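Local coordinates for bifunctional protein FolD (Thermus thermophilus, PDB 6V6Y) that probably oxidises 5,10-methylenetetrahydrofolate with NADP(+) to the methenyl form and then hydrolyses that to 10-formyltetrahydrofolate, at residues Q4-H9 against G220-D225; L49-A54 against S61-Y66. One frame throughout, in Å; residues are numbered along the deposited sequence.

Contact 1: Q4-H9 against G220-D225; sequences QVLSGH and GAIVVD
L6 lies against I222 and V223 near the start of a strand that ends in D225, whose OD1 is gripped by two backbone N-H groups, those of G227 and D238; the N-H of V239 takes the other oxygen, OD2. No hydrogen bond crosses the contact; a single leucine methyl meets one carbonyl oxygen and one side-chain methyl of the strand. L6 CD1 lies 4.1 Å from V223 O, and the same methyl stands 4.5 Å from CG2 of I222, a loose apolar touch. The CB of L6 already points toward the strand, and CG, anti to the carbonyl carbon (chi1 -54°), carries CD1 on to it. Strand 249-250 separates strands 4-5 and 222-225 in the sheet, yet L6, just past the end of strand 4-5, reaches across to the latter; the CA atoms of L6 and V224 are 8.5 Å apart. L6 and I222 both rest on A249, and the backbone of L6 bonds to L250. Past the leucine the chain turns into helix 8-24, with S7 at its N-cap; the capping bond from H9 N to S7 OG is weak, at 3.3 Å. A short strand at the start of the chain is thus added to the edge of the parallel sheet of the NAD(P)-binding domain, a Rossmann-type fold, in which strand 222-225 lies two places in from that edge.

Contact 2: L49-A54 against S61-Y66; sequences LKDKRA and SQVEVY
D51 and S61 bury the most surface here, and they meet through D51 OD1 and the hydroxyl of S61. The serine donates to that carboxylate oxygen; the modelled separation of 2.4 Å from S61 OG to D51 OD1 is very short, and its exact value is doubtful. Both side chains carry their polar group anti to the backbone N, D51 CG at chi1 -176° and S61 OG at 172°. D51 OD1 also lies 3.4 Å from S61 O, but both are acceptors and no bond joins them. V63 packs on the aspartate, crossing it obliquely with CG2 3.8 Å from D51 CB. One turn further along the helix, the methyl of A54 lies 3.6 Å from CB of S61, so the carboxylate and the methyl come at the serine from roughly perpendicular directions. The segment axes approach to 8.1 Å and run nearly antiparallel, at 160°, as expected for the helix of a beta-alpha-beta unit and the strand that follows it. On the opposite face of the unit's second strand, E64 pairs with R33 and R78. D51 OD2 forms a salt bridge with R55, which would probably stabilise the charged carboxylate and restrict its rotation; the hydroxyl contact at the other oxygen, whatever its exact length, would probably add to both effects.

The two contacts lie in different domains, their centres 29 Å apart and their nearest atoms about 6 Å apart without touching. Contact 2 is nested inside the long loop of chain closed by contact 1: the chain begins at the edge of the NAD(P)-binding sheet, passes along helix 8-24 into the catalytic domain, builds the unit containing helix 41-57 and strand 60-66, and later returns to form most of the nucleotide-binding sheet. Helix 257-276 links them again, with H9 resting on P259 near its start and, further along, R53 on V262 and M266, and A54 on M266. Helix 8-24 and helix 257-276 thus both run between the domains.

Contact 1: Q4-H9 against G220-D225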
loop_
_atom_site.group_PDB
_atom_site.type_symbol
_atom_site.label_atom_id
_atom_site.label_comp_id
_atom_site.label_asym_id
_atom_site.label_seq_id
_atom_site.Cartn_x
_atom_site.Cartn_y
_atom_site.Cartn_z
ATOM N N GLN A 4 1.827 -19.064 -25.411
ATOM C CA GLN A 4 0.399 -19.312 -25.252
ATOM C C GLN A 4 -0.345 -17.989 -25.114
ATOM O O GLN A 4 0.210 -16.989 -24.640
ATOM C CB GLN A 4 0.128 -20.177 -24.020
ATOM C CG GLN A 4 1.123 -21.262 -23.739
ATOM C CD GLN A 4 0.712 -22.057 -22.518
ATOM O OE1 GLN A 4 -0.405 -21.901 -22.030
ATOM N NE2 GLN A 4 1.600 -22.908 -22.022
ATOM N N VAL A 5 -1.612 -17.969 -25.518
ATOM C CA VAL A 5 -2.423 -16.771 -25.343
ATOM C C VAL A 5 -3.295 -16.986 -24.105
ATOM O O VAL A 5 -4.134 -17.893 -24.052
ATOM C CB VAL A 5 -3.221 -16.417 -26.610
ATOM C CG1 VAL A 5 -2.337 -16.583 -27.842
ATOM C CG2 VAL A 5 -4.472 -17.221 -26.773
ATOM N N LEU A 6 -3.043 -16.205 -23.062
ATOM C CA LEU A 6 -3.812 -16.325 -21.822
ATOM C C LEU A 6 -5.112 -15.578 -22.026
ATOM O O LEU A 6 -5.195 -14.363 -21.819
ATOM C CB LEU A 6 -3.054 -15.765 -20.627
ATOM C CG LEU A 6 -1.651 -16.279 -20.348
ATOM C CD1 LEU A 6 -0.689 -15.118 -20.415
ATOM C CD2 LEU A 6 -1.592 -16.950 -18.997
ATOM N N SER A 7 -6.144 -16.315 -22.428
ATOM C CA SER A 7 -7.434 -15.700 -22.670
ATOM C C SER A 7 -8.102 -15.332 -21.349
ATOM O O SER A 7 -8.165 -16.146 -20.420
ATOM C CB SER A 7 -8.331 -16.644 -23.464
ATOM O OG SER A 7 -9.661 -16.140 -23.482
ATOM N N GLY A 8 -8.617 -14.106 -21.266
ATOM C CA GLY A 8 -9.369 -13.716 -20.085
ATOM C C GLY A 8 -10.766 -14.299 -20.026
ATOM O O GLY A 8 -11.291 -14.531 -18.929
ATOM N N HIS A 9 -11.379 -14.566 -21.192
ATOM C CA HIS A 9 -12.747 -15.091 -21.219
ATOM C C HIS A 9 -12.827 -16.459 -20.547
ATOM O O HIS A 9 -13.733 -16.711 -19.744
ATOM C CB HIS A 9 -13.266 -15.139 -22.666
ATOM C CG HIS A 9 -13.532 -13.776 -23.244
ATOM N ND1 HIS A 9 -12.812 -13.254 -24.301
ATOM C CD2 HIS A 9 -14.395 -12.800 -22.865
ATOM C CE1 HIS A 9 -13.247 -12.031 -24.570
ATOM N NE2 HIS A 9 -14.206 -11.733 -23.713
ATOM N N GLY A 220 10.943 -16.798 -21.720
ATOM C CA GLY A 220 10.006 -17.591 -20.935
ATOM C C GLY A 220 9.202 -16.826 -19.899
ATOM O O GLY A 220 8.640 -17.443 -18.988
ATOM N N ALA A 221 9.128 -15.504 -20.005
ATOM C CA ALA A 221 8.369 -14.730 -19.035
ATOM C C ALA A 221 6.875 -14.883 -19.279
ATOM O O ALA A 221 6.431 -15.142 -20.402
ATOM C CB ALA A 221 8.752 -13.255 -19.106
ATOM N N ILE A 222 6.099 -14.741 -18.205
ATOM C CA ILE A 222 4.644 -14.602 -18.290
ATOM C C ILE A 222 4.337 -13.112 -18.344
ATOM O O ILE A 222 4.658 -12.377 -17.402
ATOM C CB ILE A 222 3.952 -15.257 -17.083
ATOM C CG1 ILE A 222 4.495 -16.668 -16.841
ATOM C CG2 ILE A 222 2.424 -15.214 -17.220
ATOM C CD1 ILE A 222 3.802 -17.737 -17.604
ATOM N N VAL A 223 3.729 -12.656 -19.435
ATOM C CA VAL A 223 3.507 -11.232 -19.676
ATOM C C VAL A 223 2.006 -10.949 -19.636
ATOM O O VAL A 223 1.231 -11.539 -20.403
ATOM C CB VAL A 223 4.126 -10.789 -21.009
ATOM C CG1 VAL A 223 3.835 -9.313 -21.261
ATOM C CG2 VAL A 223 5.639 -11.052 -20.999
ATOM N N VAL A 224 1.606 -10.029 -18.755
ATOM C CA VAL A 224 0.216 -9.616 -18.565
ATOM C C VAL A 224 0.090 -8.162 -19.011
ATOM O O VAL A 224 0.762 -7.283 -18.465
ATOM C CB VAL A 224 -0.221 -9.791 -17.104
ATOM C CG1 VAL A 224 -1.632 -9.286 -16.895
ATOM C CG2 VAL A 224 -0.093 -11.261 -16.694
ATOM N N ASP A 225 -0.766 -7.906 -19.998
ATOM C CA ASP A 225 -0.856 -6.612 -20.668
ATOM C C ASP A 225 -2.167 -5.933 -20.287
ATOM O O ASP A 225 -3.225 -6.265 -20.822
ATOM C CB ASP A 225 -0.751 -6.806 -22.174
ATOM C CG ASP A 225 -0.633 -5.496 -22.941
ATOM O OD1 ASP A 225 -0.798 -4.404 -22.352
ATOM O OD2 ASP A 225 -0.370 -5.572 -24.160
#

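Contact 2: L49-A54 against S61-Y66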
loop_
_atom_site.group_PDB
_atom_site.type_symbol
_atom_site.label_atom_id
_atom_site.label_comp_id
_atom_site.label_asym_id
_atom_site.label_seq_id
_atom_site.Cartn_x
_atom_site.Cartn_y
_atom_site.Cartn_z
ATOM N N LEU A 49 -20.996 -2.229 -20.596
ATOM C CA LEU A 49 -20.509 -3.597 -20.462
ATOM C C LEU A 49 -20.632 -4.110 -19.022
ATOM O O LEU A 49 -20.963 -5.279 -18.796
ATOM C CB LEU A 49 -19.073 -3.631 -20.969
ATOM C CG LEU A 49 -18.114 -4.762 -20.676
ATOM C CD1 LEU A 49 -18.720 -6.091 -21.098
ATOM C CD2 LEU A 49 -16.813 -4.461 -21.430
ATOM N N LYS A 50 -20.380 -3.252 -18.034
ATOM C CA LYS A 50 -20.603 -3.649 -16.648
ATOM C C LYS A 50 -22.078 -3.933 -16.386
ATOM O O LYS A 50 -22.425 -4.936 -15.751
ATOM C CB LYS A 50 -20.090 -2.559 -15.706
ATOM C CG LYS A 50 -18.611 -2.219 -15.929
ATOM C CD LYS A 50 -18.159 -0.983 -15.148
ATOM C CE LYS A 50 -16.648 -0.704 -15.370
ATOM N NZ LYS A 50 -16.025 -0.053 -14.180
ATOM N N ASP A 51 -22.959 -3.057 -16.866
ATOM C CA ASP A 51 -24.394 -3.262 -16.692
ATOM C C ASP A 51 -24.868 -4.539 -17.396
ATOM O O ASP A 51 -25.563 -5.372 -16.799
ATOM C CB ASP A 51 -25.138 -2.040 -17.224
ATOM C CG ASP A 51 -26.633 -2.118 -16.987
ATOM O OD1 ASP A 51 -27.059 -2.462 -15.860
ATOM O OD2 ASP A 51 -27.373 -1.807 -17.932
ATOM N N LYS A 52 -24.486 -4.710 -18.663
ATOM C CA LYS A 52 -24.899 -5.880 -19.433
ATOM C C LYS A 52 -24.500 -7.182 -18.744
ATOM O O LYS A 52 -25.273 -8.148 -18.715
ATOM C CB LYS A 52 -24.292 -5.818 -20.832
ATOM C CG LYS A 52 -24.437 -7.114 -21.608
ATOM C CD LYS A 52 -24.153 -6.925 -23.105
ATOM C CE LYS A 52 -24.236 -8.258 -23.845
ATOM N NZ LYS A 52 -23.392 -8.254 -25.079
ATOM N N ARG A 53 -23.303 -7.229 -18.180
ATOM C CA ARG A 53 -22.872 -8.469 -17.551
ATOM C C ARG A 53 -23.552 -8.678 -16.200
ATOM O O ARG A 53 -23.913 -9.809 -15.843
ATOM C CB ARG A 53 -21.354 -8.474 -17.399
ATOM C CG ARG A 53 -20.919 -9.563 -16.451
ATOM C CD ARG A 53 -21.206 -10.952 -17.089
ATOM N NE ARG A 53 -20.429 -11.173 -18.308
ATOM C CZ ARG A 53 -20.465 -12.290 -19.038
ATOM N NH1 ARG A 53 -21.250 -13.304 -18.671
ATOM N NH2 ARG A 53 -19.706 -12.400 -20.130
ATOM N N ALA A 54 -23.709 -7.611 -15.418
ATOM C CA ALA A 54 -24.441 -7.750 -14.172
ATOM C C ALA A 54 -25.852 -8.275 -14.431
ATOM O O ALA A 54 -26.334 -9.174 -13.730
ATOM C CB ALA A 54 -24.480 -6.407 -13.436
ATOM N N SER A 61 -29.243 -4.345 -11.717
ATOM C CA SER A 61 -28.205 -3.423 -12.143
ATOM C C SER A 61 -28.828 -2.194 -12.776
ATOM O O SER A 61 -29.677 -2.299 -13.665
ATOM C CB SER A 61 -27.233 -4.076 -13.131
ATOM O OG SER A 61 -26.349 -3.102 -13.677
ATOM N N GLN A 62 -28.352 -1.028 -12.375
ATOM C CA GLN A 62 -28.991 0.195 -12.802
ATOM C C GLN A 62 -27.903 1.233 -13.030
ATOM O O GLN A 62 -27.051 1.438 -12.161
ATOM C CB GLN A 62 -30.012 0.609 -11.725
ATOM C CG GLN A 62 -31.232 1.355 -12.197
ATOM C CD GLN A 62 -31.840 0.786 -13.473
ATOM O OE1 GLN A 62 -31.810 1.457 -14.504
ATOM N NE2 GLN A 62 -32.452 -0.406 -13.403
ATOM N N VAL A 63 -27.908 1.864 -14.202
ATOM C CA VAL A 63 -26.978 2.950 -14.515
ATOM C C VAL A 63 -27.706 4.270 -14.293
ATOM O O VAL A 63 -28.786 4.493 -14.855
ATOM C CB VAL A 63 -26.454 2.849 -15.959
ATOM C CG1 VAL A 63 -25.494 4.005 -16.264
ATOM C CG2 VAL A 63 -25.770 1.510 -16.193
ATOM N N GLU A 64 -27.139 5.141 -13.465
ATOM C CA GLU A 64 -27.690 6.478 -13.251
ATOM C C GLU A 64 -26.803 7.460 -13.996
ATOM O O GLU A 64 -25.665 7.708 -13.588
ATOM C CB GLU A 64 -27.774 6.838 -11.771
ATOM C CG GLU A 64 -28.378 5.767 -10.921
ATOM C CD GLU A 64 -28.710 6.250 -9.526
ATOM O OE1 GLU A 64 -29.344 5.469 -8.776
ATOM O OE2 GLU A 64 -28.337 7.401 -9.175
ATOM N N VAL A 65 -27.311 7.987 -15.101
ATOM C CA VAL A 65 -26.593 8.953 -15.919
ATOM C C VAL A 65 -27.046 10.341 -15.513
ATOM O O VAL A 65 -28.253 10.614 -15.442
ATOM C CB VAL A 65 -26.842 8.720 -17.415
ATOM C CG1 VAL A 65 -26.032 9.708 -18.221
ATOM C CG2 VAL A 65 -26.487 7.300 -17.788
ATOM N N TYR A 66 -26.087 11.213 -15.235
ATOM C CA TYR A 66 -26.355 12.605 -14.940
ATOM C C TYR A 66 -25.673 13.491 -15.976
ATOM O O TYR A 66 -24.791 13.034 -16.715
ATOM C CB TYR A 66 -25.879 12.946 -13.522
ATOM C CG TYR A 66 -26.628 12.164 -12.475
ATOM C CD1 TYR A 66 -26.164 10.922 -12.055
ATOM C CD2 TYR A 66 -27.830 12.649 -11.931
ATOM C CE1 TYR A 66 -26.849 10.183 -11.111
ATOM C CE2 TYR A 66 -28.535 11.912 -10.974
ATOM C CZ TYR A 66 -28.032 10.678 -10.573
ATOM O OH TYR A 66 -28.696 9.920 -9.637
#